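Local coordinates for protein oxidoreductase (Methanosarcina mazei, PDB 3KA7) that binds flavin-adenine dinucleotide and probably works as an oxidoreductase of the flavin-containing amine oxidoreductase family, at residues A[336-339]-A[340-343]. Numbering follows the deposited sequence.
Sequences PENV and KNLE
Asn341 N donates to Asn338 O at 2.7 Å, closing a beta turn over residues 338-341. Just before it, Val339 N bonds to Pro336 O at 3.3 Å, which makes two successive turns. A water joins them, donating to Pro336 O and accepting from Lys340 N. Proline, lacking an N-H, can only accept through its backbone, and its carbonyl serves both partners.

These turns carry the chain from strand 326-334 of the mixed sheet into helix 342-356. Asn341 takes the N-cap place, yet its side-chain amide does not cap the helix.

Among the side chains, Asn338 and Asn341 bring their OD1 atoms to 3.4 Å, two acceptors that cannot bond, with amide planes 47° apart. Exposed Lys340 has CG between its backbone N and carbonyl carbon (chi1 76°) and bends at chi3, which keeps its long aliphatic stem beside Glu337 O, CG lying 3.7 Å away.

Leu342 CG lies 3.2 Å from Val339 O. Branched, nonpolar side chains suit the side facing strand 280-288, where Val339 meets Ala280 and Leu342 meets Ile282; both also touch His371. Cutting Leu342 back to an alanine is likely to open a gap between the Val339 carbonyl, His371 and Ile282, leaving the helix start less firmly seated.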
loop_
_atom_site.group_PDB
_atom_site.type_symbol
_atom_site.label_atom_id
_atom_site.label_comp_id
_atom_site.label_asym_id
_atom_site.label_seq_id
_atom_site.Cartn_x
_atom_site.Cartn_y
_atom_site.Cartn_z
ATOM N N PRO A 336 2.945 10.309 12.971
ATOM C CA PRO A 336 1.907 10.116 13.974
ATOM C C PRO A 336 1.623 11.383 14.802
ATOM O O PRO A 336 0.455 11.685 15.042
ATOM C CB PRO A 336 2.469 8.985 14.840
ATOM C CG PRO A 336 3.276 8.172 13.875
ATOM C CD PRO A 336 3.897 9.183 12.927
ATOM N N GLU A 337 2.663 12.134 15.184
ATOM C CA GLU A 337 2.497 13.355 16.014
ATOM C C GLU A 337 1.763 14.470 15.301
ATOM O O GLU A 337 1.286 15.414 15.929
ATOM C CB GLU A 337 3.844 13.964 16.413
ATOM C CG GLU A 337 4.925 12.992 16.713
ATOM C CD GLU A 337 5.556 12.470 15.458
ATOM O OE1 GLU A 337 6.440 13.160 14.893
ATOM O OE2 GLU A 337 5.168 11.365 15.055
ATOM N N ASN A 338 1.720 14.388 13.976
ATOM C CA ASN A 338 1.121 15.451 13.193
ATOM C C ASN A 338 -0.288 15.114 12.699
ATOM O O ASN A 338 -0.946 15.942 12.082
ATOM C CB ASN A 338 2.050 15.845 12.042
ATOM C CG ASN A 338 3.285 16.579 12.528
ATOM O OD1 ASN A 338 3.219 17.344 13.501
ATOM N ND2 ASN A 338 4.411 16.355 11.869
ATOM N N VAL A 339 -0.763 13.912 12.995
ATOM C CA VAL A 339 -2.136 13.561 12.642
ATOM C C VAL A 339 -3.134 14.531 13.279
ATOM O O VAL A 339 -4.175 14.842 12.693
ATOM C CB VAL A 339 -2.481 12.099 13.021
ATOM C CG1 VAL A 339 -3.962 11.852 12.884
ATOM C CG2 VAL A 339 -1.714 11.158 12.144
ATOM N N LYS A 340 -2.808 15.008 14.478
ATOM C CA LYS A 340 -3.633 16.007 15.149
ATOM C C LYS A 340 -3.561 17.367 14.448
ATOM O O LYS A 340 -4.400 18.239 14.688
ATOM C CB LYS A 340 -3.239 16.131 16.633
ATOM C CG LYS A 340 -1.942 16.892 16.888
ATOM C CD LYS A 340 -1.608 16.947 18.378
ATOM C CE LYS A 340 -1.222 15.565 18.880
ATOM N NZ LYS A 340 -0.616 15.576 20.254
ATOM N N ASN A 341 -2.570 17.536 13.567
ATOM C CA ASN A 341 -2.346 18.795 12.861
ATOM C C ASN A 341 -2.578 18.687 11.348
ATOM O O ASN A 341 -1.817 19.268 10.575
ATOM C CB ASN A 341 -0.898 19.278 13.071
ATOM C CG ASN A 341 -0.520 19.423 14.536
ATOM O OD1 ASN A 341 0.544 18.957 14.960
ATOM N ND2 ASN A 341 -1.371 20.081 15.307
ATOM N N LEU A 342 -3.613 17.962 10.926
ATOM C CA LEU A 342 -3.836 17.719 9.492
ATOM C C LEU A 342 -4.030 18.994 8.669
ATOM O O LEU A 342 -3.601 19.073 7.513
ATOM C CB LEU A 342 -5.019 16.774 9.271
ATOM C CG LEU A 342 -4.768 15.297 9.574
ATOM C CD1 LEU A 342 -6.016 14.464 9.291
ATOM C CD2 LEU A 342 -3.593 14.784 8.765
ATOM N N GLU A 343 -4.690 19.992 9.248
ATOM C CA GLU A 343 -4.906 21.239 8.522
ATOM C C GLU A 343 -3.586 21.882 8.101
ATOM O O GLU A 343 -3.412 22.273 6.950
ATOM C CB GLU A 343 -5.749 22.221 9.354
ATOM C CG GLU A 343 -7.183 21.759 9.569
ATOM C CD GLU A 343 -8.104 22.897 9.977
ATOM O OE1 GLU A 343 -7.931 24.023 9.455
ATOM O OE2 GLU A 343 -8.997 22.668 10.820
HETATM O O HOH W 1 -1.256 13.331 16.401
#